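Local coordinates for putative GH105 family protein (Salmonella enterica subsp. enterica serovar Paratyphi A, PDB 3QWT) that is of unknown function but has an alpha/alpha toroid fold and, as a possible GH105 family member, may hydrolyse unsaturated uronic-acid sugars, at residues 18-23 with 324-329; 24-29 with 375-380; 57-62 with 360-365; 63-68 with 112-117. All blocks are in the same frame, centred on the assembly; numbering follows the deposited sequence.

Contacts 1 and 2 adjoin on one side of the chain, their centres about 9 Å apart, and touch where the hydroxyl of Y380 meets the carbonyl of I21. Contact 1 is a surface contact in which an arginine lies over an aromatic face; contact 2 is buried and purely apolar across its segments. Contacts 3 and 4, also buried, form a second pair with centres about 11 Å apart, joined by T59 and T68. Their chemistry differs: a lysine ammonium among oxygen atoms in contact 3, aromatic rings and a proline in contact 4. Helix 363-377 links the two pairs, giving its start to contact 3 and its end to contact 2.

Contact 1 of 4, residues 18-23 with 324-329; sequences EHFIAR and AIRGIV
R326 lies along one face of the F20 ring, and its CG and its guanidinium both touch the phenylalanine. CG stands 3.5 Å from the centroid of the F20 ring and 12° off the normal, a CH-pi contact over the middle of the face. From there the arginine runs extended to NE (chi2 163°, chi3 -168°), sliding past the phenylalanine in the opposite direction, which carries the guanidinium along the ring to its root: F20 CB is 3.5 Å from R326 NH2, above the guanidinium plane. On the opposite face, I21 CG2 of the same loop sits toward the rim, and the ring is held between the two. Its far edge is met by I325 CG2, 4.0 Å from F20 CZ, and more distantly by V329 CG2, 4.5 Å from the same atom.

The charged end of R326 is gripped mainly by E322, which forms a salt bridge with NE. E18 adds a looser one, its OE2 3.5 Å from R326 NH2 in a weak hydrogen bond, and this glutamate is poorly ordered.

F20 also touches Y376, while I325 packs on C372 of helix 363-377 and on A301 and L305 of helix 294-309. The loop ahead of helix 23-37, with A22 as N-cap, thus lays its ring across helix 318-330 beside the end of helix 363-377.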
loop_
_atom_site.group_PDB
_atom_site.type_symbol
_atom_site.label_atom_id
_atom_site.label_comp_id
_atom_site.label_asym_id
_atom_site.label_seq_id
_atom_site.Cartn_x
_atom_site.Cartn_y
_atom_site.Cartn_z
ATOM N N GLU A 18 0.461 44.131 21.750
ATOM C CA GLU A 18 0.220 45.549 21.537
ATOM C C GLU A 18 -0.655 45.752 20.307
ATOM O O GLU A 18 -0.171 46.111 19.235
ATOM C CB GLU A 18 1.542 46.307 21.391
ATOM C CG GLU A 18 1.386 47.825 21.346
ATOM C CD GLU A 18 1.711 48.409 19.981
ATOM O OE1 GLU A 18 2.577 47.838 19.279
ATOM O OE2 GLU A 18 1.098 49.438 19.610
ATOM N N HIS A 19 -1.949 45.510 20.459
ATOM C CA HIS A 19 -2.861 45.692 19.348
ATOM C C HIS A 19 -3.202 47.156 19.182
ATOM O O HIS A 19 -3.846 47.765 20.039
ATOM C CB HIS A 19 -4.125 44.862 19.538
ATOM C CG HIS A 19 -3.890 43.388 19.448
ATOM N ND1 HIS A 19 -4.609 42.471 20.183
ATOM C CD2 HIS A 19 -3.005 42.671 18.714
ATOM C CE1 HIS A 19 -4.182 41.254 19.905
ATOM N NE2 HIS A 19 -3.212 41.348 19.013
ATOM N N PHE A 20 -2.758 47.725 18.072
ATOM C CA PHE A 20 -3.047 49.116 17.803
ATOM C C PHE A 20 -4.535 49.286 17.527
ATOM O O PHE A 20 -5.091 50.357 17.745
ATOM C CB PHE A 20 -2.188 49.643 16.651
ATOM C CG PHE A 20 -2.638 49.202 15.290
ATOM C CD1 PHE A 20 -3.432 50.021 14.517
ATOM C CD2 PHE A 20 -2.237 47.994 14.772
ATOM C CE1 PHE A 20 -3.827 49.634 13.268
ATOM C CE2 PHE A 20 -2.629 47.608 13.517
ATOM C CZ PHE A 20 -3.422 48.425 12.765
ATOM N N ILE A 21 -5.182 48.217 17.074
ATOM C CA ILE A 21 -6.614 48.272 16.789
ATOM C C ILE A 21 -7.294 47.048 17.386
ATOM O O ILE A 21 -6.755 45.946 17.316
ATOM C CB ILE A 21 -6.859 48.367 15.266
ATOM C CG1 ILE A 21 -8.344 48.525 14.959
ATOM C CG2 ILE A 21 -6.228 47.171 14.523
ATOM C CD1 ILE A 21 -8.659 48.435 13.484
ATOM N N ALA A 22 -8.459 47.220 17.999
ATOM C CA ALA A 22 -9.072 46.094 18.704
ATOM C C ALA A 22 -9.769 45.122 17.766
ATOM O O ALA A 22 -10.272 45.516 16.715
ATOM C CB ALA A 22 -10.010 46.558 19.780
ATOM N N ARG A 23 -9.790 43.849 18.159
ATOM C CA ARG A 23 -10.386 42.817 17.333
ATOM C C ARG A 23 -11.715 43.240 16.715
ATOM O O ARG A 23 -11.904 43.154 15.501
ATOM C CB ARG A 23 -10.601 41.512 18.108
ATOM C CG ARG A 23 -11.085 40.368 17.185
ATOM C CD ARG A 23 -11.492 39.122 17.926
ATOM N NE ARG A 23 -12.615 39.386 18.814
ATOM C CZ ARG A 23 -13.163 38.478 19.610
ATOM N NH1 ARG A 23 -12.700 37.234 19.625
ATOM N NH2 ARG A 23 -14.179 38.816 20.389
ATOM N N ALA A 324 2.306 47.855 6.844
ATOM C CA ALA A 324 1.343 47.889 5.749
ATOM C C ALA A 324 -0.092 47.850 6.265
ATOM O O ALA A 324 -0.963 48.522 5.731
ATOM C CB ALA A 324 1.592 46.746 4.760
ATOM N N ILE A 325 -0.338 47.050 7.293
ATOM C CA ILE A 325 -1.685 46.916 7.838
ATOM C C ILE A 325 -2.161 48.228 8.474
ATOM O O ILE A 325 -3.315 48.628 8.316
ATOM C CB ILE A 325 -1.785 45.759 8.856
ATOM C CG1 ILE A 325 -1.744 44.388 8.146
ATOM C CG2 ILE A 325 -3.057 45.882 9.664
ATOM C CD1 ILE A 325 -2.931 44.122 7.208
ATOM N N ARG A 326 -1.267 48.898 9.192
ATOM C CA ARG A 326 -1.588 50.198 9.768
ATOM C C ARG A 326 -1.909 51.181 8.646
ATOM O O ARG A 326 -2.924 51.877 8.685
ATOM C CB ARG A 326 -0.434 50.706 10.643
ATOM C CG ARG A 326 -0.399 50.075 12.029
ATOM C CD ARG A 326 0.945 50.251 12.712
ATOM N NE ARG A 326 1.033 49.408 13.900
ATOM C CZ ARG A 326 1.212 49.864 15.136
ATOM N NH1 ARG A 326 1.352 51.165 15.359
ATOM N NH2 ARG A 326 1.269 49.014 16.152
ATOM N N GLY A 327 -1.047 51.207 7.634
ATOM C CA GLY A 327 -1.284 51.991 6.436
ATOM C C GLY A 327 -2.627 51.711 5.775
ATOM O O GLY A 327 -3.331 52.649 5.380
ATOM N N ILE A 328 -2.989 50.432 5.651
ATOM C CA ILE A 328 -4.251 50.059 5.000
ATOM C C ILE A 328 -5.448 50.604 5.765
ATOM O O ILE A 328 -6.409 51.099 5.173
ATOM C CB ILE A 328 -4.424 48.524 4.849
ATOM C CG1 ILE A 328 -3.430 47.948 3.834
ATOM C CG2 ILE A 328 -5.850 48.188 4.403
ATOM C CD1 ILE A 328 -3.643 48.486 2.434
ATOM N N VAL A 329 -5.399 50.485 7.084
ATOM C CA VAL A 329 -6.481 50.990 7.898
ATOM C C VAL A 329 -6.583 52.502 7.704
ATOM O O VAL A 329 -7.676 53.031 7.533
ATOM C CB VAL A 329 -6.291 50.641 9.382
ATOM C CG1 VAL A 329 -7.283 51.415 10.243
ATOM C CG2 VAL A 329 -6.460 49.153 9.593
#

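Contact 2 of 4, residues 24-29 with 375-380; sequences DELKAL and EYLRNY
L26 and L377 face each other with first torsions pulled away from the staggered positions, chi1 -102° and -92°, followed in both by a nearly straight second torsion. The outcome is that L377 CD2 fits against the base of L26, 3.9 Å from its CB and equally far from its CD1, while L26 CD1 reaches on between two tyrosines. In Y376 a first torsion anti to the backbone N (chi1 -167°) places the ring beside the leucine, and the two meet edge-on: L26 CD1 lies near the ring plane, 3.7 Å from Y376 CD1. Y380 comes at about a right angle to L26, and the same methyl approaches its ring obliquely, 3.5 Å from Y380 CE1. At the side of this patch, L377 CD1 meets the aliphatic chain of K27, 4.1 Å from its CG.

Helix 23-37 is the first of the chain and helix 363-377 the last, so the leucine pair joins the two ends of the helical sequence, consistent with closure of the alpha/alpha toroid. Y79 of helix 67-83 packs on both L377 and K27, bringing a third helix against the contact. Just beyond, R378 forms a salt bridge with E135 of the second subunit.

Across the two segments the contact is one of carbon against carbon. The tyrosine hydroxyls are provided for by other residues, Y376 OH by the carboxylate of E322 and Y380 OH by the carbonyl of I21. These bonds probably anchor the far ends of both rings and so keep them in place against the L26 methyl.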
loop_
_atom_site.group_PDB
_atom_site.type_symbol
_atom_site.label_atom_id
_atom_site.label_comp_id
_atom_site.label_asym_id
_atom_site.label_seq_id
_atom_site.Cartn_x
_atom_site.Cartn_y
_atom_site.Cartn_z
ATOM N N ASP A 24 -12.650 43.666 17.549
ATOM C CA ASP A 24 -13.997 43.917 17.054
ATOM C C ASP A 24 -14.087 45.181 16.210
ATOM O O ASP A 24 -14.981 45.332 15.384
ATOM C CB ASP A 24 -15.008 43.868 18.196
ATOM C CG ASP A 24 -15.117 42.461 18.789
ATOM O OD1 ASP A 24 -14.907 41.485 18.034
ATOM O OD2 ASP A 24 -15.389 42.315 19.997
ATOM N N GLU A 25 -13.110 46.055 16.381
ATOM C CA GLU A 25 -12.967 47.214 15.524
ATOM C C GLU A 25 -12.600 46.720 14.130
ATOM O O GLU A 25 -13.164 47.156 13.126
ATOM C CB GLU A 25 -11.861 48.113 16.077
ATOM C CG GLU A 25 -11.885 49.544 15.587
ATOM C CD GLU A 25 -10.974 50.445 16.413
ATOM O OE1 GLU A 25 -10.018 49.935 17.045
ATOM O OE2 GLU A 25 -11.225 51.663 16.447
ATOM N N LEU A 26 -11.645 45.799 14.075
ATOM C CA LEU A 26 -11.265 45.175 12.814
ATOM C C LEU A 26 -12.479 44.583 12.094
ATOM O O LEU A 26 -12.720 44.855 10.914
ATOM C CB LEU A 26 -10.232 44.089 13.065
ATOM C CG LEU A 26 -8.812 44.492 12.727
ATOM C CD1 LEU A 26 -7.838 43.555 13.416
ATOM C CD2 LEU A 26 -8.634 44.473 11.221
ATOM N N LYS A 27 -13.247 43.771 12.807
ATOM C CA LYS A 27 -14.428 43.171 12.201
ATOM C C LYS A 27 -15.392 44.240 11.663
ATOM O O LYS A 27 -15.916 44.118 10.547
ATOM C CB LYS A 27 -15.136 42.252 13.193
ATOM C CG LYS A 27 -14.349 41.036 13.578
ATOM C CD LYS A 27 -15.259 40.068 14.301
ATOM C CE LYS A 27 -14.570 38.759 14.616
ATOM N NZ LYS A 27 -15.448 37.902 15.462
ATOM N N ALA A 28 -15.616 45.290 12.448
ATOM C CA ALA A 28 -16.517 46.352 12.010
ATOM C C ALA A 28 -16.005 47.025 10.736
ATOM O O ALA A 28 -16.787 47.395 9.869
ATOM C CB ALA A 28 -16.727 47.372 13.117
ATOM N N LEU A 29 -14.686 47.163 10.622
ATOM C CA LEU A 29 -14.064 47.712 9.419
ATOM C C LEU A 29 -14.328 46.791 8.215
ATOM O O LEU A 29 -14.738 47.230 7.135
ATOM C CB LEU A 29 -12.561 47.868 9.658
ATOM C CG LEU A 29 -11.720 48.747 8.730
ATOM C CD1 LEU A 29 -12.271 50.165 8.651
ATOM C CD2 LEU A 29 -10.285 48.770 9.220
ATOM N N GLU A 375 -6.465 37.881 7.445
ATOM C CA GLU A 375 -5.257 37.220 7.886
ATOM C C GLU A 375 -4.745 37.909 9.163
ATOM O O GLU A 375 -4.247 37.252 10.083
ATOM C CB GLU A 375 -4.215 37.207 6.758
ATOM C CG GLU A 375 -2.849 36.646 7.147
ATOM C CD GLU A 375 -2.852 35.158 7.514
ATOM O OE1 GLU A 375 -3.608 34.388 6.910
ATOM O OE2 GLU A 375 -2.070 34.748 8.398
ATOM N N TYR A 376 -4.901 39.226 9.241
ATOM C CA TYR A 376 -4.435 39.959 10.414
ATOM C C TYR A 376 -5.257 39.611 11.660
ATOM O O TYR A 376 -4.735 39.617 12.784
ATOM C CB TYR A 376 -4.465 41.462 10.154
ATOM C CG TYR A 376 -3.713 42.282 11.189
ATOM C CD1 TYR A 376 -4.398 43.092 12.096
ATOM C CD2 TYR A 376 -2.323 42.254 11.252
ATOM C CE1 TYR A 376 -3.731 43.839 13.029
ATOM C CE2 TYR A 376 -1.636 43.013 12.197
ATOM C CZ TYR A 376 -2.351 43.802 13.082
ATOM O OH TYR A 376 -1.697 44.563 14.029
ATOM N N LEU A 377 -6.536 39.296 11.449
ATOM C CA LEU A 377 -7.414 38.840 12.524
ATOM C C LEU A 377 -6.904 37.575 13.202
ATOM O O LEU A 377 -7.210 37.333 14.368
ATOM C CB LEU A 377 -8.839 38.602 12.014
ATOM C CG LEU A 377 -9.786 39.807 12.142
ATOM C CD1 LEU A 377 -11.147 39.477 11.565
ATOM C CD2 LEU A 377 -9.925 40.275 13.591
ATOM N N ARG A 378 -6.139 36.762 12.485
ATOM C CA ARG A 378 -5.595 35.546 13.096
ATOM C C ARG A 378 -4.705 35.885 14.283
ATOM O O ARG A 378 -4.606 35.107 15.225
ATOM C CB ARG A 378 -4.849 34.677 12.083
ATOM C CG ARG A 378 -5.764 33.972 11.087
ATOM C CD ARG A 378 -4.962 33.027 10.207
ATOM N NE ARG A 378 -4.567 31.815 10.922
ATOM C CZ ARG A 378 -5.363 30.760 11.092
ATOM N NH1 ARG A 378 -4.935 29.686 11.751
ATOM N NH2 ARG A 378 -6.597 30.782 10.601
ATOM N N ASN A 379 -4.077 37.055 14.243
ATOM C CA ASN A 379 -3.350 37.570 15.411
ATOM C C ASN A 379 -4.215 37.763 16.663
ATOM O O ASN A 379 -3.687 37.971 17.756
ATOM C CB ASN A 379 -2.633 38.881 15.082
ATOM C CG ASN A 379 -1.378 38.665 14.273
ATOM O OD1 ASN A 379 -0.819 37.577 14.261
ATOM N ND2 ASN A 379 -0.925 39.707 13.593
ATOM N N TYR A 380 -5.535 37.689 16.514
ATOM C CA TYR A 380 -6.415 37.860 17.669
ATOM C C TYR A 380 -6.960 36.544 18.205
ATOM O O TYR A 380 -7.902 36.530 18.994
ATOM C CB TYR A 380 -7.544 38.844 17.359
ATOM C CG TYR A 380 -7.020 40.215 17.064
ATOM C CD1 TYR A 380 -6.327 40.466 15.892
ATOM C CD2 TYR A 380 -7.186 41.259 17.968
ATOM C CE1 TYR A 380 -5.821 41.717 15.620
ATOM C CE2 TYR A 380 -6.681 42.513 17.704
ATOM C CZ TYR A 380 -5.999 42.737 16.527
ATOM O OH TYR A 380 -5.488 43.979 16.239
#

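Contact 3 of 4, residues 57-62 with 360-365; sequences IDTKGW and TSMPYG
K60 reaches segment 360-365 with its ammonium group, where three oxygen atoms receive it. NZ is 3.0 Å from T360 OG1 and 3.2 Å from the carbonyl O of S361, with a weaker bond to S361 OG. Bends at the third and fourth torsions (chi3 -109°, chi4 -77°) curl the lysine's end onto these atoms. Nearer the backbone its carbons pass the side chain of M362, a selenomethionine, at about a right angle, SE standing 3.5 Å from K60 CB. The ring of P363 rests against the backbone instead, its CD 3.3 Å from the carbonyl O of K60.

M362 is the N-cap residue of helix 363-377, so the lysine and its backbone pack at the very start of the last helix of the alpha/alpha toroid. In the loop that presents K60, D58 OD1 accepts K60 N (3.1 Å) in an Asx turn and also G61 N (2.9 Å), which completes an Asx motif; the two donors come from the same face of the carboxylate, well out of its plane. Farther out, G61 O is held by H69 NE2 and T59 O by the hydroxyl of T68, both on helix 67-83, while T360 pairs through its backbone with T341.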
loop_
_atom_site.group_PDB
_atom_site.type_symbol
_atom_site.label_atom_id
_atom_site.label_comp_id
_atom_site.label_asym_id
_atom_site.label_seq_id
_atom_site.Cartn_x
_atom_site.Cartn_y
_atom_site.Cartn_z
ATOM N N ILE A 57 -19.696 45.395 -20.240
ATOM C CA ILE A 57 -19.444 44.725 -18.971
ATOM C C ILE A 57 -19.065 45.721 -17.863
ATOM O O ILE A 57 -18.096 46.480 -17.988
ATOM C CB ILE A 57 -18.360 43.621 -19.108
ATOM C CG1 ILE A 57 -18.822 42.528 -20.074
ATOM C CG2 ILE A 57 -18.022 43.005 -17.756
ATOM C CD1 ILE A 57 -18.236 42.642 -21.472
ATOM N N ASP A 58 -19.848 45.713 -16.785
ATOM C CA ASP A 58 -19.547 46.505 -15.599
ATOM C C ASP A 58 -18.511 45.782 -14.741
ATOM O O ASP A 58 -18.796 44.764 -14.111
ATOM C CB ASP A 58 -20.823 46.805 -14.801
ATOM C CG ASP A 58 -20.588 47.790 -13.655
ATOM O OD1 ASP A 58 -19.468 48.341 -13.531
ATOM O OD2 ASP A 58 -21.537 48.010 -12.876
ATOM N N THR A 59 -17.312 46.341 -14.742
ATOM C CA THR A 59 -16.120 45.768 -14.129
ATOM C C THR A 59 -15.980 46.229 -12.675
ATOM O O THR A 59 -15.189 45.678 -11.892
ATOM C CB THR A 59 -14.899 46.276 -14.933
ATOM O OG1 THR A 59 -14.409 45.240 -15.778
ATOM C CG2 THR A 59 -13.803 46.808 -14.048
ATOM N N LYS A 60 -16.780 47.239 -12.328
ATOM C CA LYS A 60 -16.648 47.964 -11.069
ATOM C C LYS A 60 -17.861 47.763 -10.148
ATOM O O LYS A 60 -17.696 47.514 -8.950
ATOM C CB LYS A 60 -16.381 49.453 -11.357
ATOM C CG LYS A 60 -16.748 50.409 -10.249
ATOM C CD LYS A 60 -16.815 51.844 -10.785
ATOM C CE LYS A 60 -15.664 52.692 -10.270
ATOM N NZ LYS A 60 -15.872 53.133 -8.863
ATOM N N GLY A 61 -19.066 47.873 -10.707
ATOM C CA GLY A 61 -20.281 47.498 -9.993
ATOM C C GLY A 61 -20.338 46.001 -9.659
ATOM O O GLY A 61 -19.688 45.173 -10.309
ATOM N N TRP A 62 -21.132 45.651 -8.652
ATOM C CA TRP A 62 -21.194 44.282 -8.159
ATOM C C TRP A 62 -21.915 43.326 -9.109
ATOM O O TRP A 62 -21.552 42.143 -9.215
ATOM C CB TRP A 62 -21.844 44.249 -6.772
ATOM C CG TRP A 62 -21.742 42.900 -6.049
ATOM C CD1 TRP A 62 -22.761 42.211 -5.438
ATOM C CD2 TRP A 62 -20.563 42.112 -5.860
ATOM N NE1 TRP A 62 -22.278 41.046 -4.882
ATOM C CE2 TRP A 62 -20.938 40.959 -5.136
ATOM C CE3 TRP A 62 -19.228 42.265 -6.238
ATOM C CZ2 TRP A 62 -20.025 39.967 -4.789
ATOM C CZ3 TRP A 62 -18.324 41.277 -5.897
ATOM C CH2 TRP A 62 -18.725 40.146 -5.175
ATOM N N THR A 360 -9.587 54.733 -8.399
ATOM C CA THR A 360 -11.027 54.544 -8.198
ATOM C C THR A 360 -11.318 53.244 -7.454
ATOM O O THR A 360 -10.543 52.299 -7.525
ATOM C CB THR A 360 -11.799 54.519 -9.541
ATOM O OG1 THR A 360 -13.214 54.552 -9.295
ATOM C CG2 THR A 360 -11.449 53.258 -10.338
ATOM N N SER A 361 -12.452 53.201 -6.763
ATOM C CA SER A 361 -12.819 52.058 -5.948
ATOM C C SER A 361 -13.160 50.832 -6.803
ATOM O O SER A 361 -13.758 50.959 -7.861
ATOM C CB SER A 361 -13.996 52.435 -5.052
ATOM O OG SER A 361 -15.091 52.899 -5.825
HETATM N N MSE A 362 -12.768 49.645 -6.356
HETATM C CA MSE A 362 -13.023 48.444 -7.147
HETATM C C MSE A 362 -13.282 47.236 -6.266
HETATM O O MSE A 362 -12.835 47.186 -5.124
HETATM C CB MSE A 362 -11.851 48.160 -8.096
HETATM C CG MSE A 362 -11.596 49.299 -9.077
HETATM SE SE MSE A 362 -12.983 49.331 -10.459
HETATM C CE MSE A 362 -12.202 47.973 -11.627
ATOM N N PRO A 363 -14.034 46.261 -6.790
ATOM C CA PRO A 363 -14.258 45.011 -6.055
ATOM C C PRO A 363 -12.949 44.448 -5.487
ATOM O O PRO A 363 -12.897 44.087 -4.318
ATOM C CB PRO A 363 -14.832 44.080 -7.125
ATOM C CG PRO A 363 -15.560 45.002 -8.051
ATOM C CD PRO A 363 -14.751 46.291 -8.076
ATOM N N TYR A 364 -11.896 44.399 -6.292
ATOM C CA TYR A 364 -10.626 43.852 -5.814
ATOM C C TYR A 364 -9.943 44.750 -4.777
ATOM O O TYR A 364 -9.241 44.260 -3.889
ATOM C CB TYR A 364 -9.688 43.568 -6.980
ATOM C CG TYR A 364 -9.405 44.764 -7.850
ATOM C CD1 TYR A 364 -8.411 45.674 -7.512
ATOM C CD2 TYR A 364 -10.119 44.975 -9.022
ATOM C CE1 TYR A 364 -8.140 46.773 -8.318
ATOM C CE2 TYR A 364 -9.854 46.063 -9.838
ATOM C CZ TYR A 364 -8.868 46.964 -9.480
ATOM O OH TYR A 364 -8.610 48.050 -10.296
ATOM N N GLY A 365 -10.154 46.059 -4.886
ATOM C CA GLY A 365 -9.649 46.977 -3.883
ATOM C C GLY A 365 -10.210 46.640 -2.516
ATOM O O GLY A 365 -9.467 46.406 -1.569
#

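Contact 4 of 4, residues 63-68 with 112-117; sequences AGWEWT and MAPFLT
W65 meets F115 with the edge of its indole: F115 CZ lies near the indole plane, 3.7 Å from W65 CZ2, and the two side chains cross at about a right angle. From the phenylalanine's side the approach is oblique. P114 also comes obliquely to the indole, its CG 3.9 Å from W65 NE1. The indole reaches both neighbours because its CG is swung anti to the backbone N (chi1 -173°), out across the start of helix 114-125. W95 adds an edge-to-face partner to W65, and F115 meets the ring of W137 in helix 131-143.

The second indole, W67, takes part mainly through its base, with CB 4.5 Å from A113 CB; the methyl of A113 is also 4.1 Å from W67 O. One face of its ring carries T68 CG2, 3.4 Å above the plane and over the centre, and E66 OE1 lies in plane at its edge. Y364 stacks on this ring, which ties the start of helix 67-83 to that of helix 363-377. A bound glycerol, probably from the crystallisation liquor, lies about 3 Å from the W67 side chain and may mark a pocket.

Between the two segments the forces are apolar, joining the loop that leads into helix 67-83, and its first turn, to the beginning of helix 114-125. The buried indole nitrogen of W65 is satisfied by the carbonyl of T111, a bond that probably also sets the angle at which the ring offers its edge to F115.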
loop_
_atom_site.group_PDB
_atom_site.type_symbol
_atom_site.label_atom_id
_atom_site.label_comp_id
_atom_site.label_asym_id
_atom_site.label_seq_id
_atom_site.Cartn_x
_atom_site.Cartn_y
_atom_site.Cartn_z
ATOM N N ALA A 63 -22.918 43.832 -9.817
ATOM C CA ALA A 63 -23.727 42.963 -10.661
ATOM C C ALA A 63 -22.992 42.471 -11.914
ATOM O O ALA A 63 -23.599 41.850 -12.788
ATOM C CB ALA A 63 -25.042 43.633 -11.026
ATOM N N GLY A 64 -21.687 42.721 -11.991
ATOM C CA GLY A 64 -20.908 42.306 -13.147
ATOM C C GLY A 64 -20.240 40.941 -13.005
ATOM O O GLY A 64 -20.245 40.333 -11.938
ATOM N N TRP A 65 -19.665 40.464 -14.103
ATOM C CA TRP A 65 -18.868 39.251 -14.101
ATOM C C TRP A 65 -17.500 39.474 -14.737
ATOM O O TRP A 65 -17.357 39.438 -15.960
ATOM C CB TRP A 65 -19.604 38.138 -14.848
ATOM C CG TRP A 65 -18.951 36.760 -14.776
ATOM C CD1 TRP A 65 -17.628 36.465 -14.540
ATOM C CD2 TRP A 65 -19.620 35.494 -14.937
ATOM N NE1 TRP A 65 -17.437 35.088 -14.555
ATOM C CE2 TRP A 65 -18.642 34.477 -14.800
ATOM C CE3 TRP A 65 -20.946 35.127 -15.205
ATOM C CZ2 TRP A 65 -18.956 33.124 -14.916
ATOM C CZ3 TRP A 65 -21.259 33.778 -15.313
ATOM C CH2 TRP A 65 -20.268 32.792 -15.175
ATOM N N GLU A 66 -16.495 39.720 -13.910
ATOM C CA GLU A 66 -15.114 39.606 -14.369
ATOM C C GLU A 66 -14.125 39.317 -13.243
ATOM O O GLU A 66 -14.515 39.032 -12.113
ATOM C CB GLU A 66 -14.660 40.821 -15.171
ATOM C CG GLU A 66 -13.486 40.465 -16.082
ATOM C CD GLU A 66 -12.712 41.661 -16.484
ATOM O OE1 GLU A 66 -12.176 41.677 -17.608
ATOM O OE2 GLU A 66 -12.640 42.599 -15.670
ATOM N N TRP A 67 -12.841 39.384 -13.560
ATOM C CA TRP A 67 -11.819 38.972 -12.600
ATOM C C TRP A 67 -11.986 39.711 -11.287
ATOM O O TRP A 67 -11.663 39.190 -10.221
ATOM C CB TRP A 67 -10.405 39.161 -13.163
ATOM C CG TRP A 67 -10.000 40.599 -13.337
ATOM C CD1 TRP A 67 -10.213 41.385 -14.435
ATOM C CD2 TRP A 67 -9.318 41.420 -12.384
ATOM N NE1 TRP A 67 -9.704 42.641 -14.225
ATOM C CE2 TRP A 67 -9.151 42.692 -12.973
ATOM C CE3 TRP A 67 -8.836 41.206 -11.090
ATOM C CZ2 TRP A 67 -8.520 43.746 -12.314
ATOM C CZ3 TRP A 67 -8.202 42.248 -10.437
ATOM C CH2 TRP A 67 -8.055 43.509 -11.051
ATOM N N THR A 68 -12.520 40.915 -11.362
ATOM C CA THR A 68 -12.576 41.775 -10.188
ATOM C C THR A 68 -13.519 41.159 -9.176
ATOM O O THR A 68 -13.193 41.032 -8.001
ATOM C CB THR A 68 -13.039 43.208 -10.551
ATOM O OG1 THR A 68 -14.371 43.163 -11.088
ATOM C CG2 THR A 68 -12.085 43.824 -11.575
HETATM N N MSE A 112 -12.622 33.381 -15.336
HETATM C CA MSE A 112 -12.342 32.139 -14.598
HETATM C C MSE A 112 -12.289 32.359 -13.084
HETATM O O MSE A 112 -12.722 31.500 -12.307
HETATM C CB MSE A 112 -11.007 31.537 -15.092
HETATM C CG MSE A 112 -10.496 30.316 -14.324
HETATM SE SE MSE A 112 -11.479 28.645 -14.750
HETATM C CE MSE A 112 -11.125 28.588 -16.621
ATOM N N ALA A 113 -11.767 33.515 -12.677
ATOM C CA ALA A 113 -11.471 33.799 -11.259
ATOM C C ALA A 113 -12.556 33.414 -10.267
ATOM O O ALA A 113 -12.255 32.828 -9.229
ATOM C CB ALA A 113 -11.079 35.266 -11.073
ATOM N N PRO A 114 -13.827 33.733 -10.572
ATOM C CA PRO A 114 -14.855 33.371 -9.586
ATOM C C PRO A 114 -14.959 31.862 -9.277
ATOM O O PRO A 114 -15.541 31.485 -8.264
ATOM C CB PRO A 114 -16.152 33.887 -10.224
ATOM C CG PRO A 114 -15.687 35.075 -11.057
ATOM C CD PRO A 114 -14.342 34.654 -11.608
ATOM N N PHE A 115 -14.410 31.005 -10.118
ATOM C CA PHE A 115 -14.605 29.576 -9.872
ATOM C C PHE A 115 -13.766 29.024 -8.725
ATOM O O PHE A 115 -14.097 27.985 -8.141
ATOM C CB PHE A 115 -14.516 28.774 -11.163
ATOM C CG PHE A 115 -15.623 29.105 -12.114
ATOM C CD1 PHE A 115 -16.902 28.621 -11.887
ATOM C CD2 PHE A 115 -15.407 29.967 -13.181
ATOM C CE1 PHE A 115 -17.938 28.953 -12.739
ATOM C CE2 PHE A 115 -16.437 30.301 -14.039
ATOM C CZ PHE A 115 -17.705 29.794 -13.821
ATOM N N LEU A 116 -12.715 29.767 -8.376
ATOM C CA LEU A 116 -11.992 29.537 -7.144
ATOM C C LEU A 116 -12.957 29.517 -5.947
ATOM O O LEU A 116 -12.954 28.581 -5.151
ATOM C CB LEU A 116 -10.909 30.611 -6.958
ATOM C CG LEU A 116 -10.158 30.588 -5.623
ATOM C CD1 LEU A 116 -9.625 29.207 -5.303
ATOM C CD2 LEU A 116 -9.006 31.599 -5.639
ATOM N N THR A 117 -13.791 30.545 -5.826
ATOM C CA THR A 117 -14.700 30.624 -4.681
ATOM C C THR A 117 -15.827 29.600 -4.778
ATOM O O THR A 117 -16.242 29.005 -3.775
ATOM C CB THR A 117 -15.254 32.038 -4.520
ATOM O OG1 THR A 117 -14.162 32.941 -4.314
ATOM C CG2 THR A 117 -16.211 32.128 -3.340
#